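Local coordinates for uncharacterized protein (Eubacterium rectale, PDB 5COZ) that is of unknown function but has a domain like that of the regulatory protein YycH and is probably made as an exported lipoprotein, at residues E269-I279 with I317-Y325. Sequence-based numbering, arbitrary orientation.
Sequences ETGEILHPSSI and IKPVWVVYY
Trp321 turns CG anti to its carbonyl carbon (chi1 -77°), which sends the indole from strand 317-325 toward the bend between strand and helix in 269-279; Ile279, with CG1 likewise anti to its own carbonyl carbon (chi1 -58°), meets the indole from the helix. The indole nitrogen gives the one hydrogen bond between the segments, Trp321 NE1 to Leu274 O at 2.9 Å, clearly bent at 134°, with the oxygen somewhat out of the ring plane. Pro276 lies over one face of the six-membered ring of Trp321, its CB 4.0 Å from that ring's centroid in a CH-pi contact. Ile279 CG1 comes obliquely against the pyrrole side, 3.5 Å from Trp321 CD1, while Ile273 CD1 packs 3.8 Å from Trp321 CZ2. The apolar contact runs on along the strand: Ile273 CG2 meets Pro319 CG at 4.0 Å, and Ile279 CG2 meets Val323 CG2 at 3.9 Å. A leucine in place of Trp321 would probably leave Leu274 O without its indole donor and open a gap beneath Pro276. Glu269 and Lys318 approach at the far end, short of a salt bridge. Beyond the two segments, His275 ND1 is hydrogen-bonded to Asp24 OD1, Ile51 also touches Trp321, and Ile279 reaches Tyr347 of strand 338-348. The contact thus packs the turn joining strand 262-272 to helix 276-288 against strand 314-330, both strands pairing with strand 58-66 in one mixed sheet.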
ATOM      1  N   GLU A 269      22.541 -11.693   2.404  1.00 16.99           N
ATOM      2  CA  GLU A 269      22.973 -12.198   1.103  1.00 18.05           C
ATOM      3  C   GLU A 269      22.567 -11.218   0.018  1.00 17.13           C
ATOM      4  O   GLU A 269      21.757 -10.325   0.244  1.00 14.55           O
ATOM      5  CB  GLU A 269      22.398 -13.597   0.824  1.00 20.68           C
ATOM      6  CG  GLU A 269      20.880 -13.644   0.802  1.00 33.95           C
ATOM      7  CD  GLU A 269      20.221 -15.010   0.860  1.00 64.14           C
ATOM      8  OE1 GLU A 269      20.942 -16.035   0.812  1.00 68.48           O
ATOM      9  OE2 GLU A 269      18.972 -15.052   0.956  1.00 54.79           O
ATOM     10  N   THR A 270      23.203 -11.329  -1.124  1.00 13.48           N
ATOM     11  CA  THR A 270      22.895 -10.503  -2.279  1.00 12.20           C
ATOM     12  C   THR A 270      22.875 -11.438  -3.458  1.00 15.44           C
ATOM     13  O   THR A 270      23.708 -12.339  -3.565  1.00 16.03           O
ATOM     14  CB  THR A 270      23.902  -9.362  -2.475  1.00 18.08           C
ATOM     15  OG1 THR A 270      24.091  -8.657  -1.240  1.00 18.94           O
ATOM     16  CG2 THR A 270      23.484  -8.392  -3.597  1.00 17.72           C
ATOM     17  N   GLY A 271      21.948 -11.208  -4.349  1.00 11.09           N
ATOM     18  CA  GLY A 271      21.885 -12.032  -5.538  1.00 11.60           C
ATOM     19  C   GLY A 271      21.102 -11.340  -6.608  1.00 12.25           C
ATOM     20  O   GLY A 271      20.422 -10.337  -6.360  1.00 10.21           O
ATOM     21  N   GLU A 272      21.135 -11.926  -7.792  1.00 11.07           N
ATOM     22  CA  GLU A 272      20.393 -11.425  -8.924  1.00 10.46           C
ATOM     23  C   GLU A 272      18.999 -11.998  -8.886  1.00 11.40           C
ATOM     24  O   GLU A 272      18.824 -13.202  -8.682  1.00 11.05           O
ATOM     25  CB  GLU A 272      21.109 -11.883 -10.204  1.00 13.19           C
ATOM     26  CG  GLU A 272      20.623 -11.201 -11.458  1.00 23.62           C
ATOM     27  CD  GLU A 272      21.561 -11.363 -12.641  1.00 45.52           C
ATOM     28  OE1 GLU A 272      22.719 -11.800 -12.444  1.00 39.11           O
ATOM     29  OE2 GLU A 272      21.131 -11.055 -13.774  1.00 34.87           O
ATOM     30  N   ILE A 273      18.003 -11.139  -9.064  1.00  8.74           N
ATOM     31  CA  ILE A 273      16.623 -11.603  -9.132  1.00  7.72           C
ATOM     32  C   ILE A 273      16.267 -11.965 -10.559  1.00  8.84           C
ATOM     33  O   ILE A 273      16.955 -11.570 -11.503  1.00  9.31           O
ATOM     34  CB  ILE A 273      15.626 -10.566  -8.554  1.00  9.36           C
ATOM     35  CG1 ILE A 273      15.546  -9.284  -9.443  1.00  9.07           C
ATOM     36  CG2 ILE A 273      15.973 -10.266  -7.079  1.00  9.80           C
ATOM     37  CD1 ILE A 273      14.418  -8.361  -9.056  1.00  9.19           C
ATOM     38  N   LEU A 274      15.188 -12.708 -10.711  1.00  7.64           N
ATOM     39  CA  LEU A 274      14.655 -13.062 -12.012  1.00  6.95           C
ATOM     40  C   LEU A 274      14.062 -11.861 -12.698  1.00  9.07           C
ATOM     41  O   LEU A 274      13.479 -10.990 -12.038  1.00  8.99           O
ATOM     42  CB  LEU A 274      13.534 -14.102 -11.815  1.00  6.74           C
ATOM     43  CG  LEU A 274      13.985 -15.503 -11.415  1.00 10.48           C
ATOM     44  CD1 LEU A 274      12.790 -16.354 -11.024  1.00 11.58           C
ATOM     45  CD2 LEU A 274      14.778 -16.167 -12.561  1.00 12.71           C
ATOM     46  N   HIS A 275      14.112 -11.847 -14.033  1.00  7.67           N
ATOM     47  CA  HIS A 275      13.385 -10.840 -14.797  1.00  7.97           C
ATOM     48  C   HIS A 275      11.904 -11.146 -14.645  1.00  8.65           C
ATOM     49  O   HIS A 275      11.526 -12.314 -14.476  1.00  8.22           O
ATOM     50  CB  HIS A 275      13.776 -10.883 -16.280  1.00  8.65           C
ATOM     51  CG  HIS A 275      15.210 -10.533 -16.555  1.00 10.43           C
ATOM     52  ND1 HIS A 275      15.726 -10.640 -17.833  1.00 12.60           N
ATOM     53  CD2 HIS A 275      16.181 -10.079 -15.730  1.00 11.42           C
ATOM     54  CE1 HIS A 275      17.000 -10.281 -17.749  1.00 11.96           C
ATOM     55  NE2 HIS A 275      17.320  -9.896 -16.521  1.00 12.07           N
ATOM     56  N   PRO A 276      11.031 -10.148 -14.784  1.00  7.34           N
ATOM     57  CA  PRO A 276       9.600 -10.427 -14.564  1.00  8.05           C
ATOM     58  C   PRO A 276       8.984 -11.286 -15.670  1.00 10.00           C
ATOM     59  O   PRO A 276       7.907 -11.860 -15.458  1.00 10.20           O
ATOM     60  CB  PRO A 276       8.963  -9.037 -14.454  1.00  9.10           C
ATOM     61  CG  PRO A 276       9.938  -8.097 -15.179  1.00 11.19           C
ATOM     62  CD  PRO A 276      11.307  -8.695 -14.923  1.00  7.82           C
ATOM     63  N   SER A 277       9.672 -11.443 -16.824  1.00  7.80           N
ATOM     64  CA  SER A 277       9.190 -12.362 -17.860  1.00  7.78           C
ATOM     65  C   SER A 277       9.035 -13.777 -17.292  1.00 10.90           C
ATOM     66  O   SER A 277       8.057 -14.463 -17.603  1.00 11.35           O
ATOM     67  CB  SER A 277      10.153 -12.395 -19.041  1.00  9.53           C
ATOM     68  OG  SER A 277      11.485 -12.574 -18.583  1.00 12.22           O
ATOM     69  N   SER A 278      10.025 -14.212 -16.487  1.00  9.05           N
ATOM     70  CA  SER A 278      10.058 -15.554 -15.895  1.00  8.93           C
ATOM     71  C   SER A 278       8.885 -15.730 -14.943  1.00 12.06           C
ATOM     72  O   SER A 278       8.232 -16.763 -14.957  1.00 12.26           O
ATOM     73  CB  SER A 278      11.373 -15.780 -15.154  1.00 10.48           C
ATOM     74  OG  SER A 278      12.476 -15.622 -16.035  1.00 14.80           O
ATOM     75  N   ILE A 279       8.567 -14.682 -14.184  1.00  9.01           N
ATOM     76  CA  ILE A 279       7.448 -14.697 -13.247  1.00  7.79           C
ATOM     77  C   ILE A 279       6.128 -14.712 -13.994  1.00 11.36           C
ATOM     78  O   ILE A 279       5.256 -15.527 -13.651  1.00 10.78           O
ATOM     79  CB  ILE A 279       7.549 -13.489 -12.304  1.00 10.16           C
ATOM     80  CG1 ILE A 279       8.887 -13.498 -11.545  1.00 10.45           C
ATOM     81  CG2 ILE A 279       6.324 -13.406 -11.357  1.00 12.34           C
ATOM     82  CD1 ILE A 279       9.151 -14.747 -10.681  1.00 11.91           C
ATOM     83  N   ILE A 317      14.276  -9.693   5.600  1.00  7.16           N
ATOM     84  CA  ILE A 317      13.716  -8.892   4.508  1.00  6.95           C
ATOM     85  C   ILE A 317      14.250  -9.473   3.206  1.00  9.11           C
ATOM     86  O   ILE A 317      15.473  -9.594   3.053  1.00  8.83           O
ATOM     87  CB  ILE A 317      14.007  -7.382   4.683  1.00  8.52           C
ATOM     88  CG1 ILE A 317      13.355  -6.560   3.562  1.00  9.68           C
ATOM     89  CG2 ILE A 317      15.515  -7.027   4.862  1.00  9.55           C
ATOM     90  CD1 ILE A 317      13.336  -5.049   3.827  1.00 12.06           C
ATOM     91  N   LYS A 318      13.335  -9.926   2.312  1.00  6.79           N
ATOM     92  CA  LYS A 318      13.785 -10.600   1.093  1.00  7.17           C
ATOM     93  C   LYS A 318      12.955 -10.114  -0.061  1.00  7.74           C
ATOM     94  O   LYS A 318      11.753  -9.853   0.123  1.00  7.46           O
ATOM     95  CB  LYS A 318      13.620 -12.135   1.229  1.00 10.57           C
ATOM     96  CG  LYS A 318      14.487 -12.715   2.370  1.00 13.35           C
ATOM     97  CD  LYS A 318      14.374 -14.237   2.469  1.00 17.76           C
ATOM     98  CE  LYS A 318      15.124 -14.927   1.338  1.00 30.73           C
ATOM     99  NZ  LYS A 318      14.910 -16.404   1.338  1.00 39.90           N
ATOM    100  N   PRO A 319      13.530 -10.010  -1.267  1.00  5.43           N
ATOM    101  CA  PRO A 319      12.726  -9.524  -2.393  1.00  5.23           C
ATOM    102  C   PRO A 319      11.787 -10.589  -2.917  1.00  8.19           C
ATOM    103  O   PRO A 319      12.134 -11.790  -2.985  1.00  7.21           O
ATOM    104  CB  PRO A 319      13.779  -9.176  -3.459  1.00  6.70           C
ATOM    105  CG  PRO A 319      14.924 -10.152  -3.175  1.00  9.16           C
ATOM    106  CD  PRO A 319      14.942 -10.238  -1.661  1.00  7.11           C
ATOM    107  N   VAL A 320      10.615 -10.129  -3.329  1.00  6.18           N
ATOM    108  CA  VAL A 320       9.592 -10.969  -3.931  1.00  4.52           C
ATOM    109  C   VAL A 320       9.046 -10.273  -5.170  1.00  6.69           C
ATOM    110  O   VAL A 320       9.047  -9.037  -5.256  1.00  6.33           O
ATOM    111  CB  VAL A 320       8.420 -11.299  -2.933  1.00  6.77           C
ATOM    112  CG1 VAL A 320       8.926 -12.158  -1.784  1.00  6.76           C
ATOM    113  CG2 VAL A 320       7.708 -10.042  -2.409  1.00  7.23           C
ATOM    114  N   TRP A 321       8.543 -11.075  -6.116  1.00  5.88           N
ATOM    115  CA  TRP A 321       7.709 -10.589  -7.206  1.00  5.57           C
ATOM    116  C   TRP A 321       6.267 -10.908  -6.852  1.00  7.01           C
ATOM    117  O   TRP A 321       5.961 -12.077  -6.570  1.00  7.17           O
ATOM    118  CB  TRP A 321       8.083 -11.259  -8.532  1.00  5.84           C
ATOM    119  CG  TRP A 321       9.327 -10.739  -9.172  1.00  6.05           C
ATOM    120  CD1 TRP A 321      10.511 -11.402  -9.318  1.00  8.48           C
ATOM    121  CD2 TRP A 321       9.469  -9.497  -9.874  1.00  5.87           C
ATOM    122  NE1 TRP A 321      11.401 -10.633 -10.045  1.00  8.66           N
ATOM    123  CE2 TRP A 321      10.776  -9.471 -10.421  1.00  8.45           C
ATOM    124  CE3 TRP A 321       8.621  -8.396 -10.086  1.00  6.23           C
ATOM    125  CZ2 TRP A 321      11.256  -8.394 -11.179  1.00  8.12           C
ATOM    126  CZ3 TRP A 321       9.091  -7.327 -10.854  1.00  8.03           C
ATOM    127  CH2 TRP A 321      10.395  -7.329 -11.382  1.00  8.67           C
ATOM    128  N   VAL A 322       5.407  -9.881  -6.798  1.00  6.11           N
ATOM    129  CA  VAL A 322       3.998 -10.064  -6.468  1.00  5.31           C
ATOM    130  C   VAL A 322       3.200  -9.876  -7.738  1.00  7.39           C
ATOM    131  O   VAL A 322       3.428  -8.901  -8.463  1.00  7.33           O
ATOM    132  CB  VAL A 322       3.511  -9.074  -5.377  1.00  6.86           C
ATOM    133  CG1 VAL A 322       2.083  -9.442  -4.957  1.00  6.76           C
ATOM    134  CG2 VAL A 322       4.440  -9.116  -4.160  1.00  7.12           C
ATOM    135  N   VAL A 323       2.256 -10.784  -8.012  1.00  5.49           N
ATOM    136  CA  VAL A 323       1.332 -10.641  -9.127  1.00  5.63           C
ATOM    137  C   VAL A 323      -0.052 -10.435  -8.545  1.00  7.27           C
ATOM    138  O   VAL A 323      -0.575 -11.296  -7.851  1.00  7.62           O
ATOM    139  CB  VAL A 323       1.350 -11.851 -10.100  1.00  7.59           C
ATOM    140  CG1 VAL A 323       0.366 -11.639 -11.262  1.00  9.27           C
ATOM    141  CG2 VAL A 323       2.760 -12.079 -10.631  1.00  7.83           C
ATOM    142  N   TYR A 324      -0.648  -9.273  -8.848  1.00  6.07           N
ATOM    143  CA  TYR A 324      -1.996  -8.949  -8.406  1.00  5.37           C
ATOM    144  C   TYR A 324      -2.915  -9.209  -9.570  1.00  7.51           C
ATOM    145  O   TYR A 324      -2.591  -8.810 -10.705  1.00  7.49           O
ATOM    146  CB  TYR A 324      -2.082  -7.472  -7.975  1.00  5.76           C
ATOM    147  CG  TYR A 324      -1.132  -7.123  -6.848  1.00  5.40           C
ATOM    148  CD1 TYR A 324       0.147  -6.632  -7.116  1.00  5.46           C
ATOM    149  CD2 TYR A 324      -1.550  -7.162  -5.519  1.00  6.33           C
ATOM    150  CE1 TYR A 324       1.003  -6.231  -6.085  1.00  6.83           C
ATOM    151  CE2 TYR A 324      -0.699  -6.775  -4.482  1.00  6.09           C
ATOM    152  CZ  TYR A 324       0.558  -6.274  -4.772  1.00  6.90           C
ATOM    153  OH  TYR A 324       1.411  -5.913  -3.757  1.00  7.97           O
ATOM    154  N   TYR A 325      -4.042  -9.913  -9.310  1.00  5.59           N
ATOM    155  CA  TYR A 325      -4.961 -10.207 -10.387  1.00  5.27           C
ATOM    156  C   TYR A 325      -6.378 -10.243  -9.881  1.00  7.52           C
ATOM    157  O   TYR A 325      -6.603 -10.382  -8.688  1.00  8.71           O
ATOM    158  CB  TYR A 325      -4.575 -11.551 -11.071  1.00  7.08           C
ATOM    159  CG  TYR A 325      -4.790 -12.776 -10.201  1.00  6.80           C
ATOM    160  CD1 TYR A 325      -3.807 -13.212  -9.317  1.00  7.49           C
ATOM    161  CD2 TYR A 325      -5.956 -13.536 -10.308  1.00  7.75           C
ATOM    162  CE1 TYR A 325      -3.993 -14.359  -8.537  1.00  6.47           C
ATOM    163  CE2 TYR A 325      -6.156 -14.673  -9.530  1.00  8.23           C
ATOM    164  CZ  TYR A 325      -5.176 -15.073  -8.638  1.00  8.76           C
ATOM    165  OH  TYR A 325      -5.380 -16.221  -7.884  1.00 12.53           O
TER